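Local structure of alanine dehydrogenase (Archaeoglobus fulgidus, 1OMO) at residues Phe139-Leu144 / Val167-Asp172; Tyr119-Asn124 / Arg146-Gly151; Glu2-Thr7 / Glu306-Lys311. The protein catalyses the NAD+-dependent oxidative deamination of L-alanine to pyruvate and the reverse reductive amination, working as a homodimer. One frame throughout, in Å; residues are numbered along the deposited sequence.

Interaction 1: residues Phe139-Leu144 / Val167-Asp172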
ATOM      1  N   PHE A 139      16.914   5.732  20.293  1.00 18.43           N
ATOM      2  CA  PHE A 139      17.382   5.931  18.927  1.00 19.49           C
ATOM      3  C   PHE A 139      17.710   7.379  18.635  1.00 19.39           C
ATOM      4  O   PHE A 139      18.629   7.666  17.893  1.00 17.74           O
ATOM      5  CB  PHE A 139      16.369   5.426  17.911  1.00 17.53           C
ATOM      6  CG  PHE A 139      16.298   3.938  17.848  1.00 20.81           C
ATOM      7  CD1 PHE A 139      15.410   3.232  18.666  1.00 19.56           C
ATOM      8  CD2 PHE A 139      17.160   3.232  17.013  1.00 19.89           C
ATOM      9  CE1 PHE A 139      15.384   1.860  18.656  1.00 19.74           C
ATOM     10  CE2 PHE A 139      17.145   1.850  16.989  1.00 20.37           C
ATOM     11  CZ  PHE A 139      16.253   1.151  17.816  1.00 20.79           C
ATOM     12  N   GLN A 140      16.961   8.294  19.224  1.00 19.58           N
ATOM     13  CA  GLN A 140      17.229   9.698  18.998  1.00 20.33           C
ATOM     14  C   GLN A 140      18.605  10.012  19.634  1.00 21.26           C
ATOM     15  O   GLN A 140      19.458  10.646  19.010  1.00 21.58           O
ATOM     16  CB  GLN A 140      16.124  10.515  19.640  1.00 20.19           C
ATOM     17  CG  GLN A 140      15.950  11.867  19.071  1.00 24.96           C
ATOM     18  CD  GLN A 140      15.177  11.894  17.750  1.00 23.76           C
ATOM     19  OE1 GLN A 140      15.230  12.890  17.042  1.00 24.54           O
ATOM     20  NE2 GLN A 140      14.458  10.824  17.426  1.00 22.34           N
ATOM     21  N   LEU A 141      18.805   9.547  20.871  1.00 19.12           N
ATOM     22  CA  LEU A 141      20.041   9.752  21.616  1.00 19.18           C
ATOM     23  C   LEU A 141      21.240   9.262  20.814  1.00 20.84           C
ATOM     24  O   LEU A 141      22.221   9.972  20.695  1.00 20.91           O
ATOM     25  CB  LEU A 141      19.964   8.999  22.949  1.00 21.10           C
ATOM     26  CG  LEU A 141      21.038   9.050  24.051  1.00 22.49           C
ATOM     27  CD1 LEU A 141      22.126   8.108  23.713  1.00 24.61           C
ATOM     28  CD2 LEU A 141      21.587  10.457  24.248  1.00 18.94           C
ATOM     29  N   GLU A 142      21.143   8.055  20.261  1.00 19.36           N
ATOM     30  CA  GLU A 142      22.223   7.480  19.484  1.00 19.45           C
ATOM     31  C   GLU A 142      22.511   8.249  18.189  1.00 19.01           C
ATOM     32  O   GLU A 142      23.657   8.386  17.807  1.00 17.98           O
ATOM     33  CB  GLU A 142      21.942   6.007  19.156  1.00 18.48           C
ATOM     34  CG  GLU A 142      21.965   5.087  20.347  1.00 21.92           C
ATOM     35  CD  GLU A 142      23.358   4.888  20.951  1.00 25.45           C
ATOM     36  OE1 GLU A 142      23.444   4.332  22.074  1.00 24.49           O
ATOM     37  OE2 GLU A 142      24.363   5.267  20.310  1.00 24.59           O
ATOM     38  N   ALA A 143      21.480   8.714  17.499  1.00 19.18           N
ATOM     39  CA  ALA A 143      21.711   9.473  16.287  1.00 18.38           C
ATOM     40  C   ALA A 143      22.390  10.807  16.641  1.00 20.65           C
ATOM     41  O   ALA A 143      23.363  11.225  15.980  1.00 21.10           O
ATOM     42  CB  ALA A 143      20.415   9.736  15.587  1.00 16.57           C
ATOM     43  N   LEU A 144      21.867  11.469  17.674  1.00 17.88           N
ATOM     44  CA  LEU A 144      22.384  12.753  18.104  1.00 19.14           C
ATOM     45  C   LEU A 144      23.846  12.720  18.547  1.00 20.12           C
ATOM     46  O   LEU A 144      24.602  13.684  18.311  1.00 20.29           O
ATOM     47  CB  LEU A 144      21.504  13.330  19.234  1.00 16.12           C
ATOM     48  CG  LEU A 144      20.083  13.803  18.877  1.00 15.58           C
ATOM     49  CD1 LEU A 144      19.269  14.042  20.145  1.00 15.20           C
ATOM     50  CD2 LEU A 144      20.172  15.105  18.055  1.00 12.74           C
ATOM     51  N   VAL A 167      18.650   6.913  31.822  1.00 23.68           N
ATOM     52  CA  VAL A 167      19.742   7.632  32.449  1.00 24.11           C
ATOM     53  C   VAL A 167      20.938   6.712  32.683  1.00 24.74           C
ATOM     54  O   VAL A 167      22.071   7.089  32.454  1.00 25.55           O
ATOM     55  CB  VAL A 167      19.269   8.248  33.775  1.00 23.16           C
ATOM     56  CG1 VAL A 167      20.478   8.586  34.671  1.00 25.03           C
ATOM     57  CG2 VAL A 167      18.466   9.508  33.486  1.00 23.30           C
ATOM     58  N   SER A 168      20.664   5.496  33.127  1.00 26.34           N
ATOM     59  CA  SER A 168      21.700   4.501  33.379  1.00 28.35           C
ATOM     60  C   SER A 168      22.390   4.088  32.054  1.00 29.05           C
ATOM     61  O   SER A 168      23.615   3.818  32.029  1.00 27.49           O
ATOM     62  CB  SER A 168      21.051   3.285  34.057  1.00 29.81           C
ATOM     63  OG  SER A 168      22.003   2.376  34.565  1.00 34.46           O
ATOM     64  N   TYR A 169      21.604   4.038  30.968  1.00 26.71           N
ATOM     65  CA  TYR A 169      22.105   3.678  29.630  1.00 28.01           C
ATOM     66  C   TYR A 169      23.133   4.730  29.183  1.00 27.84           C
ATOM     67  O   TYR A 169      24.177   4.411  28.607  1.00 27.01           O
ATOM     68  CB  TYR A 169      20.927   3.630  28.628  1.00 27.37           C
ATOM     69  CG  TYR A 169      21.296   3.341  27.167  1.00 27.92           C
ATOM     70  CD1 TYR A 169      21.164   2.051  26.631  1.00 26.25           C
ATOM     71  CD2 TYR A 169      21.736   4.362  26.309  1.00 25.76           C
ATOM     72  CE1 TYR A 169      21.456   1.794  25.294  1.00 24.86           C
ATOM     73  CE2 TYR A 169      22.028   4.103  24.953  1.00 25.14           C
ATOM     74  CZ  TYR A 169      21.882   2.819  24.458  1.00 26.31           C
ATOM     75  OH  TYR A 169      22.119   2.540  23.119  1.00 26.50           O
ATOM     76  N   CYS A 170      22.809   5.990  29.457  1.00 28.22           N
ATOM     77  CA  CYS A 170      23.678   7.108  29.138  1.00 29.81           C
ATOM     78  C   CYS A 170      24.979   6.975  29.911  1.00 31.99           C
ATOM     79  O   CYS A 170      26.056   6.896  29.325  1.00 32.81           O
ATOM     80  CB  CYS A 170      23.012   8.434  29.528  1.00 28.01           C
ATOM     81  SG  CYS A 170      21.719   8.993  28.422  1.00 23.48           S
ATOM     82  N   GLU A 171      24.885   6.966  31.233  1.00 33.94           N
ATOM     83  CA  GLU A 171      26.087   6.867  32.035  1.00 36.68           C
ATOM     84  C   GLU A 171      26.973   5.732  31.538  1.00 38.06           C
ATOM     85  O   GLU A 171      28.170   5.925  31.349  1.00 38.86           O
ATOM     86  CB  GLU A 171      25.737   6.670  33.510  1.00 36.92           C
ATOM     87  CG  GLU A 171      26.297   7.763  34.417  1.00 39.20           C
ATOM     88  CD  GLU A 171      25.238   8.714  34.914  1.00 40.60           C
ATOM     89  OE1 GLU A 171      24.269   8.230  35.554  1.00 40.45           O
ATOM     90  OE2 GLU A 171      25.388   9.942  34.684  1.00 40.71           O
ATOM     91  N   ASP A 172      26.389   4.565  31.290  1.00 38.94           N
ATOM     92  CA  ASP A 172      27.184   3.436  30.830  1.00 40.51           C
ATOM     93  C   ASP A 172      28.125   3.831  29.711  1.00 40.94           C
ATOM     94  O   ASP A 172      29.265   3.385  29.691  1.00 41.78           O
ATOM     95  CB  ASP A 172      26.295   2.267  30.388  1.00 41.41           C
ATOM     96  CG  ASP A 172      25.740   1.487  31.572  1.00 43.75           C
ATOM     97  OD1 ASP A 172      24.889   0.582  31.376  1.00 45.56           O
ATOM     98  OD2 ASP A 172      26.168   1.793  32.710  1.00 42.71           O
TER

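Interaction 2: residues Tyr119-Asn124 / Arg146-Gly151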
ATOM      1  N   TYR A 119      21.214  20.073  11.216  1.00 22.82           N
ATOM      2  CA  TYR A 119      20.943  21.227  10.368  1.00 22.64           C
ATOM      3  C   TYR A 119      20.247  22.376  11.058  1.00 23.82           C
ATOM      4  O   TYR A 119      20.362  23.517  10.632  1.00 24.92           O
ATOM      5  CB  TYR A 119      20.069  20.808   9.179  1.00 22.89           C
ATOM      6  CG  TYR A 119      20.832  20.106   8.079  1.00 24.15           C
ATOM      7  CD1 TYR A 119      21.452  20.835   7.072  1.00 25.30           C
ATOM      8  CD2 TYR A 119      20.967  18.725   8.069  1.00 22.86           C
ATOM      9  CE1 TYR A 119      22.191  20.208   6.068  1.00 25.87           C
ATOM     10  CE2 TYR A 119      21.710  18.082   7.083  1.00 24.11           C
ATOM     11  CZ  TYR A 119      22.322  18.835   6.079  1.00 27.32           C
ATOM     12  OH  TYR A 119      23.075  18.232   5.090  1.00 27.30           O
ATOM     13  N   LEU A 120      19.525  22.086  12.124  1.00 23.31           N
ATOM     14  CA  LEU A 120      18.744  23.115  12.766  1.00 22.57           C
ATOM     15  C   LEU A 120      19.164  23.620  14.143  1.00 21.58           C
ATOM     16  O   LEU A 120      18.868  24.754  14.484  1.00 21.71           O
ATOM     17  CB  LEU A 120      17.297  22.630  12.821  1.00 21.05           C
ATOM     18  CG  LEU A 120      16.282  22.947  11.735  1.00 21.25           C
ATOM     19  CD1 LEU A 120      16.900  23.510  10.504  1.00 17.80           C
ATOM     20  CD2 LEU A 120      15.502  21.664  11.466  1.00 21.76           C
ATOM     21  N   ALA A 121      19.841  22.790  14.927  1.00 21.63           N
ATOM     22  CA  ALA A 121      20.242  23.174  16.281  1.00 20.71           C
ATOM     23  C   ALA A 121      21.526  23.985  16.323  1.00 21.84           C
ATOM     24  O   ALA A 121      22.373  23.850  15.442  1.00 22.13           O
ATOM     25  CB  ALA A 121      20.402  21.934  17.146  1.00 20.31           C
ATOM     26  N   ARG A 122      21.673  24.815  17.355  1.00 22.26           N
ATOM     27  CA  ARG A 122      22.877  25.637  17.507  1.00 23.65           C
ATOM     28  C   ARG A 122      24.094  24.745  17.498  1.00 24.02           C
ATOM     29  O   ARG A 122      24.135  23.726  18.197  1.00 24.05           O
ATOM     30  CB  ARG A 122      22.843  26.394  18.814  1.00 22.98           C
ATOM     31  CG  ARG A 122      21.844  27.494  18.858  1.00 24.62           C
ATOM     32  CD  ARG A 122      21.985  28.230  20.161  1.00 28.51           C
ATOM     33  NE  ARG A 122      21.161  27.664  21.226  1.00 27.45           N
ATOM     34  CZ  ARG A 122      21.647  27.100  22.313  1.00 26.68           C
ATOM     35  NH1 ARG A 122      22.962  27.011  22.468  1.00 27.22           N
ATOM     36  NH2 ARG A 122      20.825  26.666  23.253  1.00 23.91           N
ATOM     37  N   LYS A 123      25.086  25.116  16.707  1.00 25.25           N
ATOM     38  CA  LYS A 123      26.289  24.315  16.617  1.00 27.71           C
ATOM     39  C   LYS A 123      26.950  24.040  17.973  1.00 26.84           C
ATOM     40  O   LYS A 123      27.698  23.067  18.110  1.00 27.42           O
ATOM     41  CB  LYS A 123      27.253  24.970  15.625  1.00 31.09           C
ATOM     42  CG  LYS A 123      26.714  24.901  14.197  1.00 33.61           C
ATOM     43  CD  LYS A 123      26.965  26.183  13.421  1.00 37.04           C
ATOM     44  CE  LYS A 123      28.395  26.269  12.889  1.00 40.36           C
ATOM     45  NZ  LYS A 123      28.534  25.838  11.451  1.00 39.08           N
ATOM     46  N   ASN A 124      26.626  24.845  18.987  1.00 26.51           N
ATOM     47  CA  ASN A 124      27.204  24.670  20.334  1.00 27.12           C
ATOM     48  C   ASN A 124      26.324  23.893  21.352  1.00 26.51           C
ATOM     49  O   ASN A 124      26.627  23.866  22.547  1.00 27.31           O
ATOM     50  CB  ASN A 124      27.587  26.049  20.928  1.00 24.59           C
ATOM     51  CG  ASN A 124      26.367  26.937  21.218  1.00 26.15           C
ATOM     52  OD1 ASN A 124      25.250  26.630  20.831  1.00 23.37           O
ATOM     53  ND2 ASN A 124      26.598  28.050  21.886  1.00 25.36           N
ATOM     54  N   ARG A 146      25.995  11.148  17.207  1.00 25.39           N
ATOM     55  CA  ARG A 146      26.854  10.992  16.038  1.00 25.99           C
ATOM     56  C   ARG A 146      27.132  12.414  15.576  1.00 25.19           C
ATOM     57  O   ARG A 146      28.067  12.660  14.856  1.00 25.51           O
ATOM     58  CB  ARG A 146      26.146  10.234  14.906  1.00 26.24           C
ATOM     59  CG  ARG A 146      26.545   8.777  14.770  1.00 28.47           C
ATOM     60  CD  ARG A 146      26.237   8.002  16.017  1.00 29.42           C
ATOM     61  NE  ARG A 146      26.417   6.574  15.815  1.00 31.26           N
ATOM     62  CZ  ARG A 146      26.017   5.641  16.676  1.00 30.84           C
ATOM     63  NH1 ARG A 146      26.232   4.352  16.408  1.00 29.65           N
ATOM     64  NH2 ARG A 146      25.402   6.002  17.802  1.00 28.85           N
ATOM     65  N   VAL A 147      26.310  13.361  15.996  1.00 24.51           N
ATOM     66  CA  VAL A 147      26.520  14.718  15.523  1.00 26.69           C
ATOM     67  C   VAL A 147      26.899  15.755  16.570  1.00 26.11           C
ATOM     68  O   VAL A 147      27.309  16.868  16.225  1.00 26.93           O
ATOM     69  CB  VAL A 147      25.273  15.224  14.706  1.00 27.75           C
ATOM     70  CG1 VAL A 147      25.194  14.467  13.356  1.00 28.59           C
ATOM     71  CG2 VAL A 147      23.986  14.984  15.475  1.00 29.01           C
ATOM     72  N   PHE A 148      26.774  15.396  17.841  1.00 25.89           N
ATOM     73  CA  PHE A 148      27.125  16.325  18.915  1.00 26.04           C
ATOM     74  C   PHE A 148      27.782  15.599  20.066  1.00 27.68           C
ATOM     75  O   PHE A 148      27.480  14.442  20.358  1.00 28.28           O
ATOM     76  CB  PHE A 148      25.900  17.026  19.517  1.00 25.37           C
ATOM     77  CG  PHE A 148      25.192  17.978  18.596  1.00 24.00           C
ATOM     78  CD1 PHE A 148      23.990  17.608  18.002  1.00 22.96           C
ATOM     79  CD2 PHE A 148      25.674  19.273  18.392  1.00 23.30           C
ATOM     80  CE1 PHE A 148      23.268  18.500  17.228  1.00 23.36           C
ATOM     81  CE2 PHE A 148      24.964  20.178  17.622  1.00 22.05           C
ATOM     82  CZ  PHE A 148      23.742  19.786  17.033  1.00 21.81           C
ATOM     83  N   ASP A 149      28.698  16.280  20.723  1.00 28.89           N
ATOM     84  CA  ASP A 149      29.297  15.683  21.885  1.00 31.28           C
ATOM     85  C   ASP A 149      28.258  16.101  22.903  1.00 29.19           C
ATOM     86  O   ASP A 149      28.006  17.279  23.090  1.00 29.77           O
ATOM     87  CB  ASP A 149      30.657  16.310  22.177  1.00 36.38           C
ATOM     88  CG  ASP A 149      31.793  15.478  21.625  1.00 42.18           C
ATOM     89  OD1 ASP A 149      31.736  14.229  21.804  1.00 45.30           O
ATOM     90  OD2 ASP A 149      32.731  16.059  21.022  1.00 43.38           O
ATOM     91  N   ILE A 150      27.620  15.133  23.523  1.00 28.22           N
ATOM     92  CA  ILE A 150      26.572  15.420  24.491  1.00 27.30           C
ATOM     93  C   ILE A 150      27.124  15.730  25.877  1.00 27.04           C
ATOM     94  O   ILE A 150      27.679  14.862  26.547  1.00 26.94           O
ATOM     95  CB  ILE A 150      25.579  14.236  24.535  1.00 26.64           C
ATOM     96  CG1 ILE A 150      24.873  14.134  23.166  1.00 27.19           C
ATOM     97  CG2 ILE A 150      24.577  14.441  25.633  1.00 27.70           C
ATOM     98  CD1 ILE A 150      23.869  13.035  23.048  1.00 26.88           C
ATOM     99  N   GLY A 151      26.978  16.985  26.292  1.00 26.17           N
ATOM    100  CA  GLY A 151      27.480  17.402  27.583  1.00 25.06           C
ATOM    101  C   GLY A 151      26.672  16.884  28.751  1.00 25.34           C
ATOM    102  O   GLY A 151      27.240  16.386  29.714  1.00 23.44           O
TER

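Interaction 3: residues Glu2-Thr7 / Glu306-Lys311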
ATOM      1  N   GLU A   2      14.316 -15.593  -7.166  1.00 38.28           N
ATOM      2  CA  GLU A   2      14.326 -15.770  -5.722  1.00 36.61           C
ATOM      3  C   GLU A   2      14.079 -14.487  -4.971  1.00 32.89           C
ATOM      4  O   GLU A   2      14.651 -13.452  -5.307  1.00 32.84           O
ATOM      5  CB  GLU A   2      15.688 -16.310  -5.266  1.00 39.88           C
ATOM      6  CG  GLU A   2      16.102 -17.584  -5.960  1.00 43.79           C
ATOM      7  CD  GLU A   2      15.198 -18.729  -5.594  1.00 46.34           C
ATOM      8  OE1 GLU A   2      15.447 -19.387  -4.559  1.00 46.60           O
ATOM      9  OE2 GLU A   2      14.221 -18.955  -6.337  1.00 49.28           O
ATOM     10  N   THR A   3      13.240 -14.556  -3.944  1.00 27.67           N
ATOM     11  CA  THR A   3      12.996 -13.396  -3.098  1.00 22.39           C
ATOM     12  C   THR A   3      13.701 -13.682  -1.755  1.00 24.06           C
ATOM     13  O   THR A   3      13.564 -14.767  -1.172  1.00 24.42           O
ATOM     14  CB  THR A   3      11.491 -13.166  -2.889  1.00 19.64           C
ATOM     15  OG1 THR A   3      10.899 -12.755  -4.132  1.00 17.09           O
ATOM     16  CG2 THR A   3      11.239 -12.111  -1.833  1.00 15.91           C
ATOM     17  N   LEU A   4      14.492 -12.718  -1.288  1.00 22.24           N
ATOM     18  CA  LEU A   4      15.232 -12.843  -0.027  1.00 21.99           C
ATOM     19  C   LEU A   4      14.281 -12.521   1.145  1.00 21.49           C
ATOM     20  O   LEU A   4      13.493 -11.575   1.065  1.00 22.61           O
ATOM     21  CB  LEU A   4      16.416 -11.864  -0.051  1.00 20.81           C
ATOM     22  CG  LEU A   4      17.440 -11.810   1.065  1.00 21.97           C
ATOM     23  CD1 LEU A   4      18.304 -13.035   0.992  1.00 22.05           C
ATOM     24  CD2 LEU A   4      18.261 -10.543   0.955  1.00 21.77           C
ATOM     25  N   ILE A   5      14.325 -13.332   2.200  1.00 20.75           N
ATOM     26  CA  ILE A   5      13.492 -13.123   3.392  1.00 19.87           C
ATOM     27  C   ILE A   5      14.416 -12.714   4.536  1.00 21.06           C
ATOM     28  O   ILE A   5      15.368 -13.432   4.843  1.00 20.85           O
ATOM     29  CB  ILE A   5      12.715 -14.420   3.768  1.00 19.07           C
ATOM     30  CG1 ILE A   5      11.814 -14.832   2.590  1.00 19.32           C
ATOM     31  CG2 ILE A   5      11.813 -14.187   4.981  1.00 15.71           C
ATOM     32  CD1 ILE A   5      10.858 -13.721   2.124  1.00 16.27           C
ATOM     33  N   LEU A   6      14.164 -11.544   5.130  1.00 22.85           N
ATOM     34  CA  LEU A   6      14.996 -11.057   6.234  1.00 22.35           C
ATOM     35  C   LEU A   6      14.211 -10.819   7.514  1.00 24.62           C
ATOM     36  O   LEU A   6      13.190 -10.104   7.546  1.00 25.99           O
ATOM     37  CB  LEU A   6      15.725  -9.778   5.846  1.00 21.14           C
ATOM     38  CG  LEU A   6      16.880  -9.876   4.846  1.00 21.49           C
ATOM     39  CD1 LEU A   6      17.398  -8.482   4.608  1.00 23.30           C
ATOM     40  CD2 LEU A   6      18.010 -10.769   5.352  1.00 15.68           C
ATOM     41  N   THR A   7      14.706 -11.449   8.566  1.00 23.84           N
ATOM     42  CA  THR A   7      14.127 -11.387   9.896  1.00 26.38           C
ATOM     43  C   THR A   7      14.587 -10.142  10.670  1.00 26.28           C
ATOM     44  O   THR A   7      15.598  -9.528  10.320  1.00 24.78           O
ATOM     45  CB  THR A   7      14.576 -12.579  10.714  1.00 29.52           C
ATOM     46  OG1 THR A   7      15.945 -12.418  11.046  1.00 38.87           O
ATOM     47  CG2 THR A   7      14.562 -13.797   9.899  1.00 27.22           C
ATOM     48  N   GLU A 306      21.433  -4.666   0.226  1.00 26.41           N
ATOM     49  CA  GLU A 306      22.769  -4.805  -0.342  1.00 28.23           C
ATOM     50  C   GLU A 306      23.737  -5.355   0.690  1.00 29.57           C
ATOM     51  O   GLU A 306      24.615  -6.139   0.352  1.00 31.98           O
ATOM     52  CB  GLU A 306      23.240  -3.456  -0.912  1.00 28.09           C
ATOM     53  CG  GLU A 306      22.371  -3.039  -2.102  1.00 27.59           C
ATOM     54  CD  GLU A 306      22.669  -1.670  -2.652  1.00 27.45           C
ATOM     55  OE1 GLU A 306      22.055  -1.295  -3.666  1.00 26.91           O
ATOM     56  OE2 GLU A 306      23.509  -0.954  -2.080  1.00 32.06           O
ATOM     57  N   ASN A 307      23.589  -4.980   1.954  1.00 28.55           N
ATOM     58  CA  ASN A 307      24.495  -5.534   2.937  1.00 26.51           C
ATOM     59  C   ASN A 307      24.168  -6.997   3.152  1.00 27.07           C
ATOM     60  O   ASN A 307      25.021  -7.769   3.564  1.00 27.22           O
ATOM     61  CB  ASN A 307      24.396  -4.799   4.259  1.00 25.67           C
ATOM     62  CG  ASN A 307      25.154  -3.499   4.252  1.00 23.97           C
ATOM     63  OD1 ASN A 307      26.041  -3.300   3.433  1.00 25.94           O
ATOM     64  ND2 ASN A 307      24.820  -2.612   5.171  1.00 23.75           N
ATOM     65  N   ALA A 308      22.920  -7.371   2.895  1.00 27.61           N
ATOM     66  CA  ALA A 308      22.497  -8.739   3.061  1.00 28.61           C
ATOM     67  C   ALA A 308      23.127  -9.607   1.951  1.00 30.61           C
ATOM     68  O   ALA A 308      23.586 -10.725   2.222  1.00 32.17           O
ATOM     69  CB  ALA A 308      20.974  -8.824   3.024  1.00 28.37           C
ATOM     70  N   LEU A 309      23.149  -9.121   0.708  1.00 31.34           N
ATOM     71  CA  LEU A 309      23.770  -9.905  -0.352  1.00 32.65           C
ATOM     72  C   LEU A 309      25.241 -10.120   0.033  1.00 34.85           C
ATOM     73  O   LEU A 309      25.747 -11.253   0.009  1.00 35.42           O
ATOM     74  CB  LEU A 309      23.704  -9.172  -1.667  1.00 29.59           C
ATOM     75  CG  LEU A 309      22.269  -8.842  -2.048  1.00 32.43           C
ATOM     76  CD1 LEU A 309      22.282  -8.088  -3.358  1.00 30.18           C
ATOM     77  CD2 LEU A 309      21.433 -10.106  -2.181  1.00 33.33           C
ATOM     78  N   SER A 310      25.909  -9.032   0.413  1.00 34.66           N
ATOM     79  CA  SER A 310      27.323  -9.070   0.797  1.00 35.64           C
ATOM     80  C   SER A 310      27.704 -10.072   1.850  1.00 36.15           C
ATOM     81  O   SER A 310      28.747 -10.697   1.733  1.00 37.96           O
ATOM     82  CB  SER A 310      27.793  -7.707   1.290  1.00 34.63           C
ATOM     83  OG  SER A 310      27.837  -6.823   0.199  1.00 38.12           O
ATOM     84  N   LYS A 311      26.884 -10.233   2.881  1.00 35.66           N
ATOM     85  CA  LYS A 311      27.232 -11.159   3.944  1.00 36.72           C
ATOM     86  C   LYS A 311      26.521 -12.496   3.872  1.00 37.20           C
ATOM     87  O   LYS A 311      26.578 -13.288   4.819  1.00 36.93           O
ATOM     88  CB  LYS A 311      26.972 -10.513   5.297  1.00 36.91           C
ATOM     89  CG  LYS A 311      27.747  -9.241   5.521  1.00 38.34           C
ATOM     90  CD  LYS A 311      27.449  -8.710   6.917  1.00 39.78           C
ATOM     91  CE  LYS A 311      28.393  -7.589   7.288  1.00 40.98           C
ATOM     92  NZ  LYS A 311      28.018  -7.024   8.608  1.00 44.85           N
TER

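Interaction 1: residues Phe139-Leu144 / Val167-Asp172
The Tyr169 ring meets residues 139-144 at its edge: Glu142 OE1 lies in the ring plane and Leu141 CD1 close to it, while the carboxylate plane of Glu142 stands 83° from the ring. Tyr169 OH donates to Glu142 OE1 at a refined 2.5 Å, a hydrogen bond so short that its exact length is doubtful. Glu142 does not point straight at its partner; a bend at chi2 (-69°) swings the carboxylate across to the phenol. Its OE2 makes salt bridges with Arg145 and Arg146, so both oxygens are engaged. The ring also makes a cation-pi contact with Arg173 and an edge-to-face contact with Tyr138. A phenylalanine in place of Tyr169 would probably leave Glu142 OE1 without its phenol donor and the carboxylate less firmly oriented. Beneath this polar bridge, Leu141 supplies apolar bulk, with CD1 4.2 Å from Tyr169 CE2 and CG 4.4 Å from Cys170 SG. The two helix axes pass 12.0 Å apart at -25°, a spacing wide enough to need these long side chains. In the Rossmann domain, Cys170 then rests on Ala177 of strand 177-179, and Phe139 packs against helix 102-120.

Interaction 2: residues Tyr119-Asn124 / Arg146-Gly151
Within the Rossmann-fold NAD domain, two connections that lead into neighbouring parallel strands meet where Phe148 touches Ala121, Arg122 and Lys123. Strands 127-131 and 152-156 with helix 135-147 between them form a beta-alpha-beta unit; Phe148 lies in its helix-to-strand connection and meets residues 121-124, in the loop that leads from helix 102-120 into its first strand. Phe148 does the reaching. With its CG set anti to the carbonyl carbon (chi1 -67°), the ring extends toward the other turn and presents CE2 and CZ. CZ lies 4.0 Å from Ala121 CB, and the small methyl of this buried residue lets the ring come close to the loop backbone. Ala121 sits where the chain leaves its helix, and it also packs against His212. The other neighbours are backbone oxygens: Arg122 O is 3.7 Å from Phe148 CE2 and approaches obliquely, whereas Lys123 O, 4.0 Å from the same carbon, lies at the ring edge near its plane. No hydrogen bond joins the two segments, but Arg122 O accepts one from Ser125 OG. Arg122 sets off away from Phe148 at its CB, and its long side chain suits the task of tying this loop to others: NE binds Gly210 O and NH2 forms a salt bridge with Asp189. Its remaining nitrogen NH1 donates to Asn124 OD1 at 2.8 Å, tilted 34° from the amide carbonyl plane and with an N-H...O angle of 133°.

Interaction 3: residues Glu2-Thr7 / Glu306-Lys311
Asn307 ND2, one residue before the Ala308 that meets Leu4 and Leu6, is held by two acceptors, the backbone oxygen Leu14 O and the carboxylate oxygen Glu19 OE2, and an amide suits this place because its two N-H groups can serve both and so tie helix 294-311 to the N-terminal part of the chain. Contact with residues 2-7 itself is wholly apolar. Ala308 CB is approached by two leucine methyls, Leu4 CD2 at 3.8 Å and Leu6 CD1 at 3.9 Å, and those methyls are themselves 4.3 Å apart, so the three carbons form a compact triangle. The two leucines arrive by different routes: Leu4 has CG anti to the backbone N (chi1 -176°), whereas Leu6 has CG anti to the carbonyl carbon (chi1 -72°). Alanine suits the helix here, since its short side chain leaves room for both branched ones. Leu309 adds a looser contact at the margin, its CD2 4.5 Å from Leu4 CD2.

In fold terms this is a helix packed across a beta sheet of the two-domain subunit, with helix and strand directions 96° apart and their axes 10.7 Å from each other. Strand 3-6 runs parallel to strand 95-100 and antiparallel to strand 315-317. Leu4 and Leu6, two residues apart on the strand, both direct their side chains to the helix; Ile5 between them packs on Ile317 of the second subunit, in keeping with the beta-sandwich dimer. Just after the strand, Thr7 takes the N-cap position of helix 8-12, its side chain capping a backbone N of that helix.

Interactions 1 and 2 are neighbours in the Rossmann NAD domain, with centres 14 Å apart. They share helix 135-147, and their segments alternate along the chain, 119-124, 139-144, 146-151, then 167-172. They touch directly where Leu141 CD2 meets Ile150 CD1 at 3.6 Å, making the packing continuous from one helix pair to the adjoining loops. Interaction 3 stands apart, its centre about 30 Å from that of interaction 1 and about 35 Å from that of interaction 2. It encloses both others in sequence: helix 294-311 packs on the sheet of strand 3-6, whose Ile5 also touches the second subunit, while strands from 127-131 to 285-289 build the parallel Rossmann sheet.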